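Local atomic coordinates of probable porin (Pseudomonas aeruginosa, PDB entry 4FT6), a protein that probably forms an outer-membrane beta-barrel channel of the OprD family, through which small solutes can cross the outer membrane. Residues A[83-88]-A[94-99]; A[122-127]-A[181-186]; A[156-161]-A[165-170]. All blocks are in the same frame, centred on the assembly; numbering follows the deposited sequence.

Interaction 1: A[83-88]-A[94-99]; sequences LLPRHA and DDYARL. With DMU (decyl-beta-D-maltopyranoside), chain F; C8E ((hydroxyethyloxy)tri(ethyloxy)octane), chain D.
Pro85 lays its CD atom over one face of the Tyr96 ring, 3.6 Å from the ring centroid and 19° off the normal, which makes this a CH-pi contact. It sits off-centre, toward the rim near Tyr96 CD1, while Pro85 CG reaches back over Tyr96 CG and CB. The neighbouring Leu84 adds its CD2 branch, 3.9 Å from Tyr96 CE1, in an oblique approach. At the far end of the ring Tyr96 OH donates a hydrogen bond of 2.8 Å to Leu83 O, approaching from above the carbonyl plane. With Tyr96 CG set between the backbone N and the carbonyl carbon (chi1 62°), the ring projects from the strand toward 83-85, its face reaching Pro85 and its hydroxyl Leu83. Leu83 and Leu84 also touch strand 37-50, and the loop thus joins Tyr96 to a more distant strand.

Farther along, Leu99 N donates a 2.8 Å bond to O49 of decyl maltoside. Ala97 CB lies near C22 of its alkyl chain, and Leu99 CD2 meets C10 in the ethoxy part of (hydroxyethyloxy)tri(ethyloxy)octane. The Arg98 side chain brushes the maltoside head group, but its NE is salt-bridged to Glu116. Apolar Ala97 and Leu99 against detergent, alternating with Tyr96 and Arg98, which have partners within the protein, is the pattern of a strand in the wall of an outer-membrane beta-barrel porin.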
loop_
_atom_site.group_PDB
_atom_site.type_symbol
_atom_site.label_atom_id
_atom_site.label_comp_id
_atom_site.label_asym_id
_atom_site.label_seq_id
_atom_site.Cartn_x
_atom_site.Cartn_y
_atom_site.Cartn_z
ATOM N N LEU A 83 -8.093 -12.679 -1.657
ATOM C CA LEU A 83 -9.358 -12.105 -1.184
ATOM C C LEU A 83 -9.819 -12.835 0.062
ATOM O O LEU A 83 -10.586 -12.297 0.871
ATOM C CB LEU A 83 -10.473 -12.252 -2.221
ATOM C CG LEU A 83 -10.282 -11.809 -3.659
ATOM C CD1 LEU A 83 -11.621 -11.774 -4.373
ATOM C CD2 LEU A 83 -9.620 -10.463 -3.683
ATOM N N LEU A 84 -9.367 -14.079 0.193
ATOM C CA LEU A 84 -9.851 -14.975 1.239
ATOM C C LEU A 84 -8.710 -15.819 1.792
ATOM O O LEU A 84 -7.758 -16.139 1.070
ATOM C CB LEU A 84 -10.935 -15.912 0.686
ATOM C CG LEU A 84 -12.243 -15.400 0.089
ATOM C CD1 LEU A 84 -12.931 -16.555 -0.610
ATOM C CD2 LEU A 84 -13.158 -14.821 1.159
ATOM N N PRO A 85 -8.798 -16.173 3.083
ATOM C CA PRO A 85 -7.884 -17.173 3.640
ATOM C C PRO A 85 -8.114 -18.514 2.956
ATOM O O PRO A 85 -9.181 -18.759 2.380
ATOM C CB PRO A 85 -8.288 -17.249 5.121
ATOM C CG PRO A 85 -9.660 -16.655 5.183
ATOM C CD PRO A 85 -9.711 -15.622 4.099
ATOM N N ARG A 86 -7.114 -19.382 3.021
ATOM C CA ARG A 86 -7.148 -20.614 2.260
ATOM C C ARG A 86 -6.635 -21.742 3.131
ATOM O O ARG A 86 -5.527 -21.673 3.654
ATOM C CB ARG A 86 -6.281 -20.453 1.013
ATOM C CG ARG A 86 -6.368 -21.599 0.040
ATOM C CD ARG A 86 -5.482 -21.364 -1.164
ATOM N NE ARG A 86 -5.725 -22.381 -2.186
ATOM C CZ ARG A 86 -5.099 -22.439 -3.355
ATOM N NH1 ARG A 86 -4.179 -21.537 -3.661
ATOM N NH2 ARG A 86 -5.396 -23.397 -4.215
ATOM N N HIS A 87 -7.453 -22.776 3.290
ATOM C CA HIS A 87 -7.104 -23.917 4.140
ATOM C C HIS A 87 -6.011 -24.772 3.504
ATOM O O HIS A 87 -5.604 -24.536 2.360
ATOM C CB HIS A 87 -8.334 -24.790 4.413
ATOM C CG HIS A 87 -9.432 -24.086 5.152
ATOM N ND1 HIS A 87 -10.760 -24.209 4.798
ATOM C CD2 HIS A 87 -9.405 -23.273 6.231
ATOM C CE1 HIS A 87 -11.501 -23.490 5.621
ATOM N NE2 HIS A 87 -10.706 -22.911 6.501
ATOM N N ALA A 88 -5.554 -25.779 4.246
ATOM C CA ALA A 88 -4.535 -26.693 3.745
ATOM C C ALA A 88 -5.079 -27.590 2.635
ATOM O O ALA A 88 -4.338 -27.974 1.726
ATOM C CB ALA A 88 -3.952 -27.519 4.876
ATOM N N ASP A 94 -15.082 -19.668 3.971
ATOM C CA ASP A 94 -16.351 -19.102 3.549
ATOM C C ASP A 94 -16.448 -17.665 4.032
ATOM O O ASP A 94 -17.195 -16.857 3.474
ATOM C CB ASP A 94 -17.512 -19.937 4.083
ATOM C CG ASP A 94 -17.473 -21.359 3.590
ATOM O OD1 ASP A 94 -16.988 -21.583 2.461
ATOM O OD2 ASP A 94 -17.926 -22.250 4.334
ATOM N N ASP A 95 -15.668 -17.351 5.061
ATOM C CA ASP A 95 -15.668 -16.016 5.637
ATOM C C ASP A 95 -14.530 -15.823 6.634
ATOM O O ASP A 95 -13.857 -16.784 7.037
ATOM C CB ASP A 95 -17.013 -15.697 6.298
ATOM C CG ASP A 95 -17.301 -16.580 7.493
ATOM O OD1 ASP A 95 -16.657 -17.643 7.625
ATOM O OD2 ASP A 95 -18.177 -16.214 8.306
ATOM N N TYR A 96 -14.302 -14.564 6.997
ATOM C CA TYR A 96 -13.362 -14.218 8.054
ATOM C C TYR A 96 -13.673 -12.818 8.567
ATOM O O TYR A 96 -14.172 -11.959 7.829
ATOM C CB TYR A 96 -11.917 -14.329 7.574
ATOM C CG TYR A 96 -11.528 -13.402 6.426
ATOM C CD1 TYR A 96 -12.153 -13.479 5.184
ATOM C CD2 TYR A 96 -10.500 -12.476 6.577
ATOM C CE1 TYR A 96 -11.775 -12.648 4.138
ATOM C CE2 TYR A 96 -10.120 -11.640 5.536
ATOM C CZ TYR A 96 -10.757 -11.733 4.321
ATOM O OH TYR A 96 -10.379 -10.911 3.286
ATOM N N ALA A 97 -13.401 -12.591 9.841
ATOM C CA ALA A 97 -13.739 -11.318 10.443
ATOM C C ALA A 97 -12.638 -10.908 11.389
ATOM O O ALA A 97 -11.781 -11.718 11.772
ATOM C CB ALA A 97 -15.071 -11.383 11.160
ATOM N N ARG A 98 -12.641 -9.633 11.745
ATOM C CA ARG A 98 -11.652 -9.135 12.676
ATOM C C ARG A 98 -12.170 -7.859 13.323
ATOM O O ARG A 98 -12.882 -7.065 12.695
ATOM C CB ARG A 98 -10.339 -8.878 11.953
ATOM C CG ARG A 98 -9.163 -8.737 12.882
ATOM C CD ARG A 98 -7.871 -8.411 12.146
ATOM N NE ARG A 98 -6.917 -7.867 13.109
ATOM C CZ ARG A 98 -6.252 -8.605 13.985
ATOM N NH1 ARG A 98 -6.415 -9.923 13.995
ATOM N NH2 ARG A 98 -5.420 -8.025 14.840
ATOM N N LEU A 99 -11.830 -7.666 14.587
ATOM C CA LEU A 99 -12.280 -6.497 15.304
ATOM C C LEU A 99 -11.155 -6.032 16.211
ATOM O O LEU A 99 -10.691 -6.782 17.071
ATOM C CB LEU A 99 -13.516 -6.840 16.123
ATOM C CG LEU A 99 -14.249 -5.709 16.849
ATOM C CD1 LEU A 99 -14.541 -4.571 15.882
ATOM C CD2 LEU A 99 -15.551 -6.240 17.493
HETATM C C1 DMU F . -10.711 -11.193 16.123
HETATM C C2 DMU F . -9.282 -11.856 16.044
HETATM C C3 DMU F . -9.334 -13.492 16.353
HETATM C C4 DMU F . -10.665 -14.117 15.792
HETATM O O5 DMU F . -11.756 -13.342 16.190
HETATM C C6 DMU F . -11.756 -12.100 15.535
HETATM O O7 DMU F . -8.113 -14.270 16.022
HETATM O O16 DMU F . -13.061 -11.531 15.535
HETATM C C18 DMU F . -14.152 -12.374 15.245
HETATM C C19 DMU F . -15.490 -11.662 15.428
HETATM C C22 DMU F . -15.434 -10.276 14.804
HETATM C C25 DMU F . -16.629 -9.463 15.295
HETATM C C28 DMU F . -17.459 -9.031 14.088
HETATM C C31 DMU F . -17.160 -7.567 13.782
HETATM C C34 DMU F . -17.218 -7.393 12.278
HETATM C C37 DMU F . -17.837 -6.061 11.931
HETATM C C40 DMU F . -17.613 -5.772 10.468
HETATM C C43 DMU F . -18.708 -4.863 9.996
HETATM O O49 DMU F . -10.612 -10.012 15.439
HETATM O O55 DMU F . -8.198 -11.045 16.639
HETATM C C57 DMU F . -10.774 -15.482 16.355
HETATM O O61 DMU F . -10.785 -15.347 17.736
HETATM C C5 DMU F . -5.737 -13.892 16.075
HETATM C C7 DMU F . -5.179 -15.206 16.465
HETATM C C8 DMU F . -5.524 -15.490 17.994
HETATM C C9 DMU F . -6.114 -14.171 18.677
HETATM O O1 DMU F . -7.290 -13.891 18.030
HETATM C C10 DMU F . -7.091 -13.608 16.693
HETATM O O2 DMU F . -6.391 -16.690 18.144
HETATM O O3 DMU F . -4.866 -12.883 16.426
HETATM O O4 DMU F . -3.836 -15.283 16.119
HETATM C C11 DMU F . -6.390 -14.222 20.159
HETATM O O6 DMU F . -6.995 -13.027 20.540
HETATM C C1 C8E D . -6.273 -4.845 18.250
HETATM C C2 C8E D . -7.106 -4.311 19.421
HETATM C C3 C8E D . -7.466 -5.411 20.425
HETATM C C4 C8E D . -8.901 -5.918 20.300
HETATM C C5 C8E D . -9.791 -5.327 21.390
HETATM C C6 C8E D . -11.201 -5.904 21.448
HETATM C C7 C8E D . -12.275 -4.930 20.967
HETATM C C8 C8E D . -13.615 -5.258 21.625
HETATM O O9 C8E D . -14.570 -4.218 21.531
HETATM C C10 C8E D . -15.419 -4.310 20.404
HETATM C C11 C8E D . -16.890 -4.384 20.818
HETATM O O12 C8E D . -17.259 -3.333 21.688
HETATM C C13 C8E D . -18.631 -2.995 21.613
HETATM C C14 C8E D . -18.876 -1.582 22.134
HETATM O O15 C8E D . -19.090 -0.677 21.070
#

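Interaction 2: A[122-127]-A[181-186]; sequences PILLRN and DRFDYL
Ile123 presents its CG2 methyl to the notch between Phe183 and Tyr185, two residues whose side chains leave the same face of a beta-barrel strand. The bump belongs to 122-127, part of the chain between two wall strands, and its packing on strand 183-192 is consistent with the inward-folded loops that narrow the channel in OprD-family porins. CG2 lies 4.1 Å from Phe183 CZ and 4.2 Å from Tyr185 CB, so one methyl fits between the end of a ring and the root of the next side chain.

Leu124 packs beside it, against the CE2 side of the same ring. Its CB and its CD2 branch both come to 3.9 Å from Phe183 CE2, with CD1 only slightly farther away, and the two side chains run past each other in opposite directions. Phe183 reaches this position because its CG is anti to the backbone N (chi1 178°), which sends the ring out from the strand to wedge its CE2-CZ corner between the two aliphatic residues. Ile282 of another loop packs on both Leu124 and Phe183, while Ala204 of strand 197-206 touches Phe183 and Ile123. The tip of the wedge also meets backbone: Phe183 CZ is 3.8 Å from the carbonyl oxygen of Ile123.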
loop_
_atom_site.group_PDB
_atom_site.type_symbol
_atom_site.label_atom_id
_atom_site.label_comp_id
_atom_site.label_asym_id
_atom_site.label_seq_id
_atom_site.Cartn_x
_atom_site.Cartn_y
_atom_site.Cartn_z
ATOM N N PRO A 122 6.179 5.755 4.792
ATOM C CA PRO A 122 7.081 5.464 3.667
ATOM C C PRO A 122 7.915 4.237 3.988
ATOM O O PRO A 122 8.387 3.512 3.107
ATOM C CB PRO A 122 7.991 6.716 3.608
ATOM C CG PRO A 122 7.292 7.777 4.445
ATOM C CD PRO A 122 6.581 6.986 5.504
ATOM N N ILE A 123 8.074 4.023 5.286
ATOM C CA ILE A 123 8.880 2.958 5.838
ATOM C C ILE A 123 7.989 1.756 6.221
ATOM O O ILE A 123 8.471 0.669 6.561
ATOM C CB ILE A 123 9.679 3.519 7.054
ATOM C CG1 ILE A 123 11.095 2.984 7.022
ATOM C CG2 ILE A 123 8.948 3.332 8.425
ATOM C CD1 ILE A 123 11.815 3.444 5.803
ATOM N N LEU A 124 6.679 1.957 6.159
ATOM C CA LEU A 124 5.733 0.923 6.577
ATOM C C LEU A 124 4.367 1.309 6.041
ATOM O O LEU A 124 3.592 2.008 6.714
ATOM C CB LEU A 124 5.675 0.766 8.111
ATOM C CG LEU A 124 4.746 -0.358 8.604
ATOM C CD1 LEU A 124 5.373 -1.720 8.367
ATOM C CD2 LEU A 124 4.380 -0.208 10.068
ATOM N N LEU A 125 4.091 0.866 4.820
ATOM C CA LEU A 125 2.887 1.249 4.098
ATOM C C LEU A 125 1.898 0.090 4.145
ATOM O O LEU A 125 2.151 -0.948 3.502
ATOM C CB LEU A 125 3.253 1.523 2.640
ATOM C CG LEU A 125 2.689 2.774 1.973
ATOM C CD1 LEU A 125 2.680 2.634 0.439
ATOM C CD2 LEU A 125 1.308 3.051 2.518
ATOM N N ARG A 126 0.780 0.238 4.868
ATOM C CA ARG A 126 -0.171 -0.883 4.974
ATOM C C ARG A 126 -0.779 -1.260 3.611
ATOM O O ARG A 126 -1.188 -0.392 2.843
ATOM C CB ARG A 126 -1.253 -0.644 6.056
ATOM C CG ARG A 126 -2.320 0.425 5.776
ATOM C CD ARG A 126 -3.510 -0.125 5.005
ATOM N NE ARG A 126 -3.774 0.753 3.869
ATOM C CZ ARG A 126 -4.797 1.591 3.807
ATOM N NH1 ARG A 126 -5.678 1.636 4.797
ATOM N NH2 ARG A 126 -4.947 2.367 2.752
ATOM N N ASN A 127 -0.829 -2.552 3.310
ATOM C CA ASN A 127 -1.411 -2.991 2.048
ATOM C C ASN A 127 -2.939 -2.875 1.991
ATOM O O ASN A 127 -3.625 -3.269 2.930
ATOM C CB ASN A 127 -1.038 -4.447 1.782
ATOM C CG ASN A 127 -1.407 -4.890 0.378
ATOM O OD1 ASN A 127 -2.565 -5.231 0.092
ATOM N ND2 ASN A 127 -0.423 -4.881 -0.509
ATOM N N ASP A 181 9.400 -9.309 17.161
ATOM C CA ASP A 181 8.459 -8.661 18.076
ATOM C C ASP A 181 8.473 -7.158 17.905
ATOM O O ASP A 181 7.518 -6.477 18.249
ATOM C CB ASP A 181 8.920 -8.865 19.525
ATOM C CG ASP A 181 8.460 -10.151 20.109
ATOM O OD1 ASP A 181 9.107 -11.180 19.832
ATOM O OD2 ASP A 181 7.474 -10.135 20.880
ATOM N N ARG A 182 9.582 -6.619 17.429
ATOM C CA ARG A 182 9.774 -5.191 17.594
ATOM C C ARG A 182 10.167 -4.468 16.313
ATOM O O ARG A 182 11.253 -4.681 15.753
ATOM C CB ARG A 182 10.779 -4.933 18.735
ATOM C CG ARG A 182 10.169 -4.206 19.938
ATOM C CD ARG A 182 10.272 -4.980 21.230
ATOM N NE ARG A 182 8.961 -5.455 21.662
ATOM C CZ ARG A 182 8.758 -6.256 22.699
ATOM N NH1 ARG A 182 9.777 -6.679 23.419
ATOM N NH2 ARG A 182 7.537 -6.636 23.004
ATOM N N PHE A 183 9.264 -3.612 15.847
ATOM C CA PHE A 183 9.564 -2.738 14.724
ATOM C C PHE A 183 9.484 -1.281 15.188
ATOM O O PHE A 183 8.378 -0.768 15.416
ATOM C CB PHE A 183 8.594 -2.985 13.559
ATOM C CG PHE A 183 8.819 -2.074 12.369
ATOM C CD1 PHE A 183 9.875 -2.298 11.486
ATOM C CD2 PHE A 183 7.982 -0.988 12.132
ATOM C CE1 PHE A 183 10.090 -1.441 10.371
ATOM C CE2 PHE A 183 8.180 -0.139 11.016
ATOM C CZ PHE A 183 9.237 -0.370 10.137
ATOM N N ASP A 184 10.645 -0.626 15.328
ATOM C CA ASP A 184 10.726 0.750 15.827
ATOM C C ASP A 184 11.108 1.718 14.712
ATOM O O ASP A 184 12.014 1.442 13.911
ATOM C CB ASP A 184 11.761 0.848 16.954
ATOM C CG ASP A 184 11.374 0.047 18.185
ATOM O OD1 ASP A 184 10.397 0.433 18.858
ATOM O OD2 ASP A 184 12.052 -0.956 18.492
ATOM N N TYR A 185 10.422 2.856 14.662
ATOM C CA TYR A 185 10.729 3.866 13.652
ATOM C C TYR A 185 10.726 5.293 14.200
ATOM O O TYR A 185 10.178 5.575 15.272
ATOM C CB TYR A 185 9.748 3.777 12.481
ATOM C CG TYR A 185 8.332 4.177 12.842
ATOM C CD1 TYR A 185 7.455 3.272 13.434
ATOM C CD2 TYR A 185 7.872 5.460 12.600
ATOM C CE1 TYR A 185 6.141 3.644 13.760
ATOM C CE2 TYR A 185 6.568 5.837 12.924
ATOM C CZ TYR A 185 5.712 4.929 13.503
ATOM O OH TYR A 185 4.429 5.322 13.813
ATOM N N LEU A 186 11.338 6.183 13.432
ATOM C CA LEU A 186 11.331 7.612 13.703
ATOM C C LEU A 186 11.274 8.319 12.363
ATOM O O LEU A 186 11.929 7.892 11.399
ATOM C CB LEU A 186 12.600 8.034 14.438
ATOM C CG LEU A 186 12.660 7.626 15.907
ATOM C CD1 LEU A 186 14.057 7.856 16.454
ATOM C CD2 LEU A 186 11.641 8.429 16.686
#

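Interaction 3: A[156-161]-A[165-170]; sequences MRSLSQ and SDHQDL. With DMU (decyl-beta-D-maltopyranoside), chain F.
Leu159 and Gln168 meet as a hydrogen-bonded antiparallel pair, and both hold CG between the backbone N and the carbonyl carbon. Their side chains rise from the same face and cross, putting Leu159 CD1 3.6 Å from Gln168 CG. The other branch, Leu159 CD2, packs 3.7 Å from Leu170 CD1, while Leu170 CD2 is turned toward the backbone of Arg157. In the backbone, Leu159 N donates to Gln168 O at 3.0 Å, and Gln168 N returns a 2.8 Å bond to Leu159 O.

The two segments form a beta hairpin whose second arm is short and only weakly bonded. On the flank away from 165-170, strand 149-160 carries a classic beta bulge, Arg157 and Ser158 both facing Gln137, with Ser158 OG bonded to the Gln137 side chain.

Toward the turn, Ser160 carries OG anti to its backbone nitrogen (chi1 178°), from where it donates a 2.6 Å bond to Asp166 O. A water donates to that same carbonyl and accepts from Gln161 N. Gln168, extended beyond CG, lets this water make a longer 3.3 Å bond to its OE1. Gln161 CG lies 3.5 Å from Gln168 OE1; beyond it the chain bends, and the Gln161 amide, 82° from that of Gln168, bonds through OE1 to Gln134 NE2 and through NE2 to Ala283 O.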
loop_
_atom_site.group_PDB
_atom_site.type_symbol
_atom_site.label_atom_id
_atom_site.label_comp_id
_atom_site.label_asym_id
_atom_site.label_seq_id
_atom_site.Cartn_x
_atom_site.Cartn_y
_atom_site.Cartn_z
ATOM N N MET A 156 5.744 -1.238 16.291
ATOM C CA MET A 156 4.757 -2.246 15.956
ATOM C C MET A 156 5.255 -3.587 16.477
ATOM O O MET A 156 6.468 -3.812 16.530
ATOM C CB MET A 156 4.579 -2.308 14.440
ATOM C CG MET A 156 3.253 -1.792 13.961
ATOM S SD MET A 156 3.036 -0.067 14.337
ATOM C CE MET A 156 1.476 0.301 13.574
ATOM N N ARG A 157 4.335 -4.469 16.870
ATOM C CA ARG A 157 4.709 -5.787 17.392
ATOM C C ARG A 157 4.227 -6.941 16.546
ATOM O O ARG A 157 4.870 -7.991 16.505
ATOM C CB ARG A 157 4.206 -5.960 18.823
ATOM C CG ARG A 157 4.689 -4.842 19.688
ATOM C CD ARG A 157 4.547 -5.108 21.144
ATOM N NE ARG A 157 5.465 -4.225 21.844
ATOM C CZ ARG A 157 5.736 -4.292 23.137
ATOM N NH1 ARG A 157 5.154 -5.212 23.893
ATOM N NH2 ARG A 157 6.603 -3.435 23.661
ATOM N N SER A 158 3.097 -6.742 15.876
ATOM C CA SER A 158 2.531 -7.761 15.019
ATOM C C SER A 158 1.715 -7.131 13.894
ATOM O O SER A 158 1.406 -5.933 13.922
ATOM C CB SER A 158 1.601 -8.628 15.826
ATOM O OG SER A 158 0.419 -7.890 16.039
ATOM N N LEU A 159 1.364 -7.950 12.909
ATOM C CA LEU A 159 0.508 -7.505 11.822
ATOM C C LEU A 159 -0.609 -8.514 11.590
ATOM O O LEU A 159 -0.524 -9.659 12.037
ATOM C CB LEU A 159 1.321 -7.319 10.542
ATOM C CG LEU A 159 2.077 -8.527 9.964
ATOM C CD1 LEU A 159 1.174 -9.534 9.235
ATOM C CD2 LEU A 159 3.174 -8.039 9.012
ATOM N N SER A 160 -1.638 -8.097 10.866
ATOM C CA SER A 160 -2.644 -9.024 10.370
ATOM C C SER A 160 -2.745 -8.824 8.864
ATOM O O SER A 160 -3.075 -7.721 8.403
ATOM C CB SER A 160 -4.007 -8.768 11.022
ATOM O OG SER A 160 -4.986 -9.657 10.493
ATOM N N GLN A 161 -2.442 -9.868 8.095
ATOM C CA GLN A 161 -2.481 -9.756 6.634
ATOM C C GLN A 161 -3.899 -9.511 6.109
ATOM O O GLN A 161 -4.895 -9.783 6.797
ATOM C CB GLN A 161 -1.864 -10.997 5.961
ATOM C CG GLN A 161 -0.413 -11.308 6.358
ATOM C CD GLN A 161 0.598 -10.225 5.911
ATOM O OE1 GLN A 161 0.222 -9.127 5.475
ATOM N NE2 GLN A 161 1.891 -10.541 6.032
ATOM N N SER A 165 -7.917 -13.359 9.494
ATOM C CA SER A 165 -8.479 -12.900 10.751
ATOM C C SER A 165 -7.350 -12.684 11.752
ATOM O O SER A 165 -7.436 -11.831 12.642
ATOM C CB SER A 165 -9.457 -13.939 11.301
ATOM O OG SER A 165 -10.592 -14.028 10.474
ATOM N N ASP A 166 -6.287 -13.466 11.593
ATOM C CA ASP A 166 -5.277 -13.605 12.639
ATOM C C ASP A 166 -4.176 -12.559 12.556
ATOM O O ASP A 166 -4.016 -11.881 11.533
ATOM C CB ASP A 166 -4.656 -15.004 12.584
ATOM C CG ASP A 166 -5.697 -16.103 12.547
ATOM O OD1 ASP A 166 -6.797 -15.898 13.111
ATOM O OD2 ASP A 166 -5.411 -17.168 11.955
ATOM N N HIS A 167 -3.423 -12.424 13.645
ATOM C CA HIS A 167 -2.202 -11.635 13.615
ATOM C C HIS A 167 -0.985 -12.549 13.789
ATOM O O HIS A 167 -1.103 -13.685 14.275
ATOM C CB HIS A 167 -2.216 -10.516 14.669
ATOM C CG HIS A 167 -2.126 -11.013 16.080
ATOM N ND1 HIS A 167 -0.971 -11.564 16.603
ATOM C CD2 HIS A 167 -3.037 -11.038 17.066
ATOM C CE1 HIS A 167 -1.193 -11.927 17.850
ATOM N NE2 HIS A 167 -2.441 -11.625 18.161
ATOM N N GLN A 168 0.178 -12.041 13.387
ATOM C CA GLN A 168 1.439 -12.782 13.468
ATOM C C GLN A 168 2.608 -11.822 13.703
ATOM O O GLN A 168 2.516 -10.643 13.346
ATOM C CB GLN A 168 1.669 -13.546 12.163
ATOM C CG GLN A 168 1.833 -12.631 10.960
ATOM C CD GLN A 168 1.750 -13.378 9.632
ATOM O OE1 GLN A 168 0.700 -13.400 8.980
ATOM N NE2 GLN A 168 2.857 -13.990 9.229
ATOM N N ASP A 169 3.696 -12.319 14.295
ATOM C CA ASP A 169 4.904 -11.508 14.444
ATOM C C ASP A 169 5.399 -11.019 13.077
ATOM O O ASP A 169 5.086 -11.627 12.060
ATOM C CB ASP A 169 6.006 -12.297 15.150
ATOM C CG ASP A 169 5.634 -12.677 16.569
ATOM O OD1 ASP A 169 4.658 -12.109 17.110
ATOM O OD2 ASP A 169 6.329 -13.538 17.149
ATOM N N LEU A 170 6.159 -9.920 13.061
ATOM C CA LEU A 170 6.633 -9.324 11.812
ATOM C C LEU A 170 7.790 -10.115 11.191
ATOM O O LEU A 170 8.514 -10.833 11.895
ATOM C CB LEU A 170 7.084 -7.885 12.037
ATOM C CG LEU A 170 6.083 -6.778 12.371
ATOM C CD1 LEU A 170 4.655 -7.263 12.258
ATOM C CD2 LEU A 170 6.366 -6.202 13.759
HETATM C C1 DMU F . -10.711 -11.193 16.123
HETATM C C2 DMU F . -9.282 -11.856 16.044
HETATM C C3 DMU F . -9.334 -13.492 16.353
HETATM C C4 DMU F . -10.665 -14.117 15.792
HETATM O O5 DMU F . -11.756 -13.342 16.190
HETATM C C6 DMU F . -11.756 -12.100 15.535
HETATM O O7 DMU F . -8.113 -14.270 16.022
HETATM O O16 DMU F . -13.061 -11.531 15.535
HETATM C C18 DMU F . -14.152 -12.374 15.245
HETATM C C19 DMU F . -15.490 -11.662 15.428
HETATM C C22 DMU F . -15.434 -10.276 14.804
HETATM C C25 DMU F . -16.629 -9.463 15.295
HETATM C C28 DMU F . -17.459 -9.031 14.088
HETATM C C31 DMU F . -17.160 -7.567 13.782
HETATM C C34 DMU F . -17.218 -7.393 12.278
HETATM C C37 DMU F . -17.837 -6.061 11.931
HETATM C C40 DMU F . -17.613 -5.772 10.468
HETATM C C43 DMU F . -18.708 -4.863 9.996
HETATM O O49 DMU F . -10.612 -10.012 15.439
HETATM O O55 DMU F . -8.198 -11.045 16.639
HETATM C C57 DMU F . -10.774 -15.482 16.355
HETATM O O61 DMU F . -10.785 -15.347 17.736
HETATM C C5 DMU F . -5.737 -13.892 16.075
HETATM C C7 DMU F . -5.179 -15.206 16.465
HETATM C C8 DMU F . -5.524 -15.490 17.994
HETATM C C9 DMU F . -6.114 -14.171 18.677
HETATM O O1 DMU F . -7.290 -13.891 18.030
HETATM C C10 DMU F . -7.091 -13.608 16.693
HETATM O O2 DMU F . -6.391 -16.690 18.144
HETATM O O3 DMU F . -4.866 -12.883 16.426
HETATM O O4 DMU F . -3.836 -15.283 16.119
HETATM C C11 DMU F . -6.390 -14.222 20.159
HETATM O O6 DMU F . -6.995 -13.027 20.540
HETATM O O HOH W 1 -2.307 -12.151 9.293
#

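How the interactions relate
Interaction 3 stands between the other two. Its turn side meets interaction 1, with centres 15 Å apart: Arg98 NH1 probably bonds to Ser165 O at 2.6 Å, and Ser165 OG to Ala97 O at 2.9 Å. The decyl maltoside lies beside both, on Leu99 and on the 165-167 backbone. On the other side, strand 149-160 pairs with strand 183-192 through Phe183 O and Met156 N, 2.8 Å apart, and Leu170 CD2 packs on Phe183 CB, which joins the hairpin to interaction 2. Along the chain, interaction 3 is nested within the loop that interaction 2 closes. Interactions 1 and 2 do not touch; their centres are 24 Å apart.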